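Sulfur oxidation protein soxB (Thermus thermophilus, PDB 2WDD) hydrolyses the sulfur-sulfur bond of cysteine S-thiosulfonate as the dimanganese thiosulfohydrolase of the Sox sulfur oxidation pathway. Local coordinates at residues H159-E171 against A217-T231. Sequence-based numbering, arbitrary orientation.
With MN (manganese (II) ion), chain H; TBU (tertiary-butyl alcohol), chain E.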
loop_
_atom_site.group_PDB
_atom_site.type_symbol
_atom_site.label_atom_id
_atom_site.label_comp_id
_atom_site.label_asym_id
_atom_site.label_seq_id
_atom_site.Cartn_x
_atom_site.Cartn_y
_atom_site.Cartn_z
ATOM N N HIS A 159 -11.632 7.352 -12.953
ATOM C CA HIS A 159 -10.567 8.242 -12.505
ATOM C C HIS A 159 -9.515 7.470 -11.737
ATOM O O HIS A 159 -9.803 6.426 -11.151
ATOM C CB HIS A 159 -11.103 9.304 -11.547
ATOM C CG HIS A 159 -12.073 10.257 -12.170
ATOM N ND1 HIS A 159 -11.727 11.092 -13.213
ATOM C CD2 HIS A 159 -13.361 10.546 -11.865
ATOM C CE1 HIS A 159 -12.771 11.836 -13.541
ATOM N NE2 HIS A 159 -13.770 11.531 -12.732
ATOM N N MET A 160 -8.304 8.021 -11.706
ATOM C CA MET A 160 -7.248 7.482 -10.865
ATOM C C MET A 160 -6.351 8.631 -10.441
ATOM O O MET A 160 -6.355 9.717 -11.056
ATOM C CB MET A 160 -6.428 6.396 -11.562
ATOM C CG MET A 160 -5.242 6.914 -12.364
ATOM S SD MET A 160 -4.248 5.537 -13.105
ATOM C CE MET A 160 -3.200 5.069 -11.694
ATOM N N VAL A 161 -5.633 8.411 -9.341
ATOM C CA VAL A 161 -4.607 9.319 -8.866
ATOM C C VAL A 161 -3.306 8.503 -8.817
ATOM O O VAL A 161 -3.274 7.365 -9.313
ATOM C CB VAL A 161 -4.958 10.031 -7.553
ATOM C CG1 VAL A 161 -6.183 10.930 -7.768
ATOM C CG2 VAL A 161 -5.201 9.042 -6.418
ATOM N N SER A 162 -2.244 9.063 -8.245
ATOM C CA SER A 162 -0.972 8.359 -8.340
ATOM C C SER A 162 0.019 8.476 -7.196
ATOM O O SER A 162 -0.060 9.358 -6.354
ATOM C CB SER A 162 -0.262 8.862 -9.599
ATOM O OG SER A 162 0.230 10.182 -9.381
ATOM N N HIS A 163 0.993 7.570 -7.243
ATOM C CA HIS A 163 2.140 7.559 -6.356
ATOM C C HIS A 163 3.257 6.734 -7.006
ATOM O O HIS A 163 4.108 7.295 -7.718
ATOM C CB HIS A 163 1.820 7.068 -4.948
ATOM C CG HIS A 163 3.044 6.826 -4.112
ATOM N ND1 HIS A 163 3.018 6.074 -2.959
ATOM C CD2 HIS A 163 4.337 7.193 -4.293
ATOM C CE1 HIS A 163 4.239 5.998 -2.454
ATOM N NE2 HIS A 163 5.061 6.663 -3.250
ATOM N N TRP A 164 3.230 5.409 -6.823
ATOM C CA TRP A 164 4.288 4.553 -7.385
ATOM C C TRP A 164 4.339 4.536 -8.901
ATOM O O TRP A 164 5.335 4.124 -9.482
ATOM C CB TRP A 164 4.216 3.121 -6.838
ATOM C CG TRP A 164 4.856 2.984 -5.485
ATOM C CD1 TRP A 164 4.276 3.224 -4.269
ATOM C CD2 TRP A 164 6.172 2.510 -5.214
ATOM N NE1 TRP A 164 5.173 2.975 -3.254
ATOM C CE2 TRP A 164 6.348 2.531 -3.815
ATOM C CE3 TRP A 164 7.240 2.108 -6.026
ATOM C CZ2 TRP A 164 7.556 2.178 -3.209
ATOM C CZ3 TRP A 164 8.433 1.745 -5.415
ATOM C CH2 TRP A 164 8.578 1.787 -4.026
ATOM N N GLU A 165 3.268 4.995 -9.540
ATOM C CA GLU A 165 3.218 5.086 -10.993
ATOM C C GLU A 165 4.460 5.812 -11.505
ATOM O O GLU A 165 5.035 5.452 -12.543
ATOM C CB GLU A 165 2.000 5.933 -11.376
ATOM C CG GLU A 165 0.684 5.159 -11.447
ATOM C CD GLU A 165 0.169 4.641 -10.103
ATOM O OE1 GLU A 165 0.412 5.290 -9.058
ATOM O OE2 GLU A 165 -0.553 3.619 -10.138
ATOM N N TRP A 166 4.864 6.846 -10.778
ATOM C CA TRP A 166 5.999 7.649 -11.205
ATOM C C TRP A 166 7.343 6.943 -11.225
ATOM O O TRP A 166 8.304 7.491 -11.763
ATOM C CB TRP A 166 6.066 8.946 -10.415
ATOM C CG TRP A 166 4.844 9.778 -10.679
ATOM C CD1 TRP A 166 3.705 9.813 -9.928
ATOM C CD2 TRP A 166 4.580 10.562 -11.850
ATOM N NE1 TRP A 166 2.752 10.591 -10.548
ATOM C CE2 TRP A 166 3.266 11.067 -11.726
ATOM C CE3 TRP A 166 5.328 10.899 -12.984
ATOM C CZ2 TRP A 166 2.696 11.919 -12.675
ATOM C CZ3 TRP A 166 4.746 11.719 -13.942
ATOM C CH2 TRP A 166 3.448 12.228 -13.774
ATOM N N THR A 167 7.424 5.746 -10.637
ATOM C CA THR A 167 8.689 5.010 -10.648
ATOM C C THR A 167 8.928 4.378 -12.013
ATOM O O THR A 167 9.962 3.750 -12.242
ATOM C CB THR A 167 8.815 3.995 -9.494
ATOM O OG1 THR A 167 7.829 2.972 -9.628
ATOM C CG2 THR A 167 8.672 4.694 -8.146
ATOM N N LEU A 168 7.979 4.576 -12.926
ATOM C CA LEU A 168 8.146 4.122 -14.304
ATOM C C LEU A 168 8.863 5.225 -15.078
ATOM O O LEU A 168 9.301 5.009 -16.206
ATOM C CB LEU A 168 6.797 3.847 -14.966
ATOM C CG LEU A 168 6.019 2.652 -14.408
ATOM C CD1 LEU A 168 4.611 2.628 -14.966
ATOM C CD2 LEU A 168 6.739 1.343 -14.696
ATOM N N GLY A 169 8.961 6.405 -14.473
ATOM C CA GLY A 169 9.564 7.577 -15.093
ATOM C C GLY A 169 8.496 8.439 -15.755
ATOM O O GLY A 169 7.489 7.920 -16.226
ATOM N N ARG A 170 8.728 9.751 -15.795
ATOM C CA ARG A 170 7.753 10.668 -16.380
ATOM C C ARG A 170 7.372 10.322 -17.815
ATOM O O ARG A 170 6.193 10.370 -18.170
ATOM C CB ARG A 170 8.211 12.123 -16.266
ATOM C CG ARG A 170 7.146 13.141 -16.641
ATOM C CD ARG A 170 7.771 14.501 -16.898
ATOM N NE ARG A 170 6.787 15.491 -17.329
ATOM C CZ ARG A 170 6.894 16.794 -17.093
ATOM N NH1 ARG A 170 5.956 17.628 -17.521
ATOM N NH2 ARG A 170 7.939 17.261 -16.424
ATOM N N GLU A 171 8.355 9.973 -18.638
ATOM C CA GLU A 171 8.081 9.615 -20.027
ATOM C C GLU A 171 7.093 8.466 -20.176
ATOM O O GLU A 171 6.134 8.557 -20.947
ATOM C CB GLU A 171 9.376 9.297 -20.774
ATOM C CG GLU A 171 10.300 10.492 -20.941
ATOM C CD GLU A 171 11.523 10.166 -21.778
ATOM O OE1 GLU A 171 11.379 9.445 -22.789
ATOM O OE2 GLU A 171 12.628 10.626 -21.419
ATOM N N ALA A 217 -5.839 13.890 -5.568
ATOM C CA ALA A 217 -4.591 14.271 -4.908
ATOM C C ALA A 217 -3.604 13.118 -4.994
ATOM O O ALA A 217 -3.916 12.001 -4.590
ATOM C CB ALA A 217 -4.820 14.655 -3.458
ATOM N N SER A 218 -2.445 13.379 -5.591
ATOM C CA SER A 218 -1.387 12.373 -5.663
ATOM C C SER A 218 -0.460 12.499 -4.447
ATOM O O SER A 218 -0.456 13.509 -3.743
ATOM C CB SER A 218 -0.594 12.519 -6.960
ATOM O OG SER A 218 -1.332 11.988 -8.042
ATOM N N TYR A 219 0.334 11.464 -4.197
ATOM C CA TYR A 219 1.215 11.449 -3.030
ATOM C C TYR A 219 2.150 12.651 -3.043
ATOM O O TYR A 219 2.864 12.867 -4.018
ATOM C CB TYR A 219 2.038 10.164 -3.039
ATOM C CG TYR A 219 2.838 9.927 -1.779
ATOM C CD1 TYR A 219 2.234 9.937 -0.528
ATOM C CD2 TYR A 219 4.190 9.622 -1.851
ATOM C CE1 TYR A 219 2.963 9.703 0.626
ATOM C CE2 TYR A 219 4.928 9.373 -0.698
ATOM C CZ TYR A 219 4.311 9.400 0.526
ATOM O OH TYR A 219 5.052 9.138 1.669
ATOM N N PRO A 220 2.184 13.427 -1.948
ATOM C CA PRO A 220 3.016 14.646 -1.939
ATOM C C PRO A 220 4.513 14.434 -1.753
ATOM O O PRO A 220 5.301 15.369 -1.950
ATOM C CB PRO A 220 2.461 15.449 -0.756
ATOM C CG PRO A 220 1.761 14.446 0.105
ATOM C CD PRO A 220 1.230 13.394 -0.820
ATOM N N TYR A 221 4.910 13.225 -1.369
ATOM C CA TYR A 221 6.311 12.968 -1.066
ATOM C C TYR A 221 7.055 12.107 -2.074
ATOM O O TYR A 221 8.055 11.463 -1.746
ATOM C CB TYR A 221 6.437 12.419 0.354
ATOM C CG TYR A 221 5.699 13.265 1.365
ATOM C CD1 TYR A 221 6.077 14.582 1.605
ATOM C CD2 TYR A 221 4.597 12.768 2.046
ATOM C CE1 TYR A 221 5.393 15.369 2.521
ATOM C CE2 TYR A 221 3.919 13.543 2.978
ATOM C CZ TYR A 221 4.323 14.841 3.209
ATOM O OH TYR A 221 3.639 15.624 4.114
ATOM N N VAL A 222 6.593 12.123 -3.315
ATOM C CA VAL A 222 7.242 11.343 -4.360
ATOM C C VAL A 222 8.725 11.675 -4.519
ATOM O O VAL A 222 9.544 10.787 -4.763
ATOM C CB VAL A 222 6.485 11.480 -5.706
ATOM C CG1 VAL A 222 7.167 10.672 -6.800
ATOM C CG2 VAL A 222 5.022 11.048 -5.555
ATOM N N LYS A 223 9.068 12.958 -4.453
ATOM C CA LYS A 223 10.447 13.368 -4.683
ATOM C C LYS A 223 11.494 12.834 -3.705
ATOM O O LYS A 223 12.607 12.495 -4.108
ATOM C CB LYS A 223 10.548 14.879 -4.894
ATOM C CG LYS A 223 9.642 15.382 -6.017
ATOM C CD LYS A 223 10.057 16.753 -6.527
ATOM C CE LYS A 223 11.345 16.685 -7.337
ATOM N NZ LYS A 223 11.129 16.222 -8.737
ATOM N N VAL A 224 11.142 12.719 -2.431
ATOM C CA VAL A 224 12.083 12.206 -1.441
ATOM C C VAL A 224 11.970 10.691 -1.262
ATOM O O VAL A 224 12.823 10.065 -0.625
ATOM C CB VAL A 224 11.931 12.923 -0.073
ATOM C CG1 VAL A 224 12.145 14.429 -0.208
ATOM C CG2 VAL A 224 10.581 12.596 0.571
ATOM N N SER A 225 10.918 10.101 -1.829
ATOM C CA SER A 225 10.633 8.678 -1.647
ATOM C C SER A 225 11.130 7.747 -2.738
ATOM O O SER A 225 11.100 6.520 -2.567
ATOM C CB SER A 225 9.124 8.472 -1.476
ATOM O OG SER A 225 8.666 9.134 -0.315
ATOM N N HIS A 226 11.545 8.322 -3.863
ATOM C CA HIS A 226 11.984 7.544 -5.012
ATOM C C HIS A 226 13.082 8.304 -5.725
ATOM O O HIS A 226 13.245 9.498 -5.497
ATOM C CB HIS A 226 10.809 7.356 -5.963
ATOM C CG HIS A 226 9.579 6.841 -5.283
ATOM N ND1 HIS A 226 9.451 5.524 -4.895
ATOM C CD2 HIS A 226 8.464 7.474 -4.841
ATOM C CE1 HIS A 226 8.302 5.364 -4.259
ATOM N NE2 HIS A 226 7.679 6.529 -4.220
ATOM N N PRO A 227 13.816 7.628 -6.626
ATOM C CA PRO A 227 14.888 8.310 -7.367
ATOM C C PRO A 227 14.379 9.613 -7.959
ATOM O O PRO A 227 13.313 9.651 -8.573
ATOM C CB PRO A 227 15.230 7.305 -8.466
ATOM C CG PRO A 227 15.042 5.969 -7.776
ATOM C CD PRO A 227 13.835 6.172 -6.848
ATOM N N GLU A 228 15.119 10.690 -7.706
ATOM C CA GLU A 228 14.721 12.015 -8.154
ATOM C C GLU A 228 14.558 12.099 -9.660
ATOM O O GLU A 228 13.735 12.866 -10.155
ATOM C CB GLU A 228 15.731 13.055 -7.671
ATOM C CG GLU A 228 15.810 13.173 -6.161
ATOM C CD GLU A 228 16.898 12.291 -5.561
ATOM O OE1 GLU A 228 17.269 11.271 -6.187
ATOM O OE2 GLU A 228 17.384 12.629 -4.463
ATOM N N SER A 229 15.330 11.302 -10.387
ATOM C CA SER A 229 15.289 11.321 -11.840
ATOM C C SER A 229 13.910 10.993 -12.404
ATOM O O SER A 229 13.554 11.438 -13.492
ATOM C CB SER A 229 16.337 10.366 -12.416
ATOM O OG SER A 229 16.046 9.023 -12.072
ATOM N N PHE A 230 13.143 10.193 -11.673
ATOM C CA PHE A 230 11.832 9.765 -12.142
ATOM C C PHE A 230 10.832 10.911 -12.267
ATOM O O PHE A 230 9.867 10.799 -13.025
ATOM C CB PHE A 230 11.231 8.732 -11.186
ATOM C CG PHE A 230 11.913 7.387 -11.215
ATOM C CD1 PHE A 230 12.510 6.904 -12.371
ATOM C CD2 PHE A 230 11.900 6.583 -10.091
ATOM C CE1 PHE A 230 13.106 5.652 -12.389
ATOM C CE2 PHE A 230 12.489 5.335 -10.103
ATOM C CZ PHE A 230 13.093 4.865 -11.251
ATOM N N THR A 231 11.010 11.953 -11.457
ATOM C CA THR A 231 10.064 13.075 -11.421
ATOM C C THR A 231 10.708 14.444 -11.642
ATOM O O THR A 231 10.154 15.470 -11.232
ATOM C CB THR A 231 9.282 13.092 -10.095
ATOM O OG1 THR A 231 10.192 13.281 -9.003
ATOM C CG2 THR A 231 8.525 11.786 -9.895
HETATM MN MN MN H . 1.397 4.894 -1.970
HETATM O O TBU E . 7.580 17.794 -4.768
HETATM C C TBU E . 8.251 18.777 -3.944
HETATM C C1 TBU E . 8.342 20.092 -4.673
HETATM C C2 TBU E . 7.552 19.083 -2.611
HETATM C C3 TBU E . 9.660 18.285 -3.658
HETATM O O HOH W 1 11.652 10.874 -15.534
HETATM O O HOH W 2 1.169 3.179 -0.755
#
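Ser162 and His163 run beside Ser218 and Tyr219, joined by a backbone hydrogen bond from Tyr219 N to Ser162 O (3.0 Å), and the segments meet again where Gly169 passes Phe230. Next to the first junction, the hydroxyls of Ser162 and Ser218 share a hydrogen bond, OG to OG 2.7 Å. Ser162 OG also accepts the indole N-H of Trp166, in the plane of that ring, while Ser218 OG has a further partner in Ser186.

A chi1 of 170° swings the His163 ring away from its own backbone N and alongside Tyr219, both side chains pointing the same way, and Tyr219 CD2 sits over the centre of the imidazole. ND1 of His163 binds manganese at 2.2 Å, and its NE2, on the far side of the ring, donates to His226 NE2 at 2.8 Å. The donor lies in the plane of the His226 ring, but His226 NE2 sits somewhat out of the plane of the His163 ring and the bond is bent, with an N-H...N angle of 136°. Metal and second-shell histidine thus fix the rotation of the His163 ring between them.

His226 is itself clamped: its CE1 edge stands over the Trp164 six-membered ring in an edge-to-face pair (planes at 73°), and the methyl CG2 of Thr167 makes a CH-pi contact with one face. Farther along, Thr167 CA packs over the face of Phe230, with Thr167 O above the same ring, 3.5 Å from CZ.

The cluster of His163, Trp164, Tyr219 and His226 packs beside the metal centre, His226 forming a second shell behind the ligand His163. Asp132, His263, His286 and a water complete the coordination of this manganese, which belongs to the dinuclear centre of the 5'-nucleotidase family.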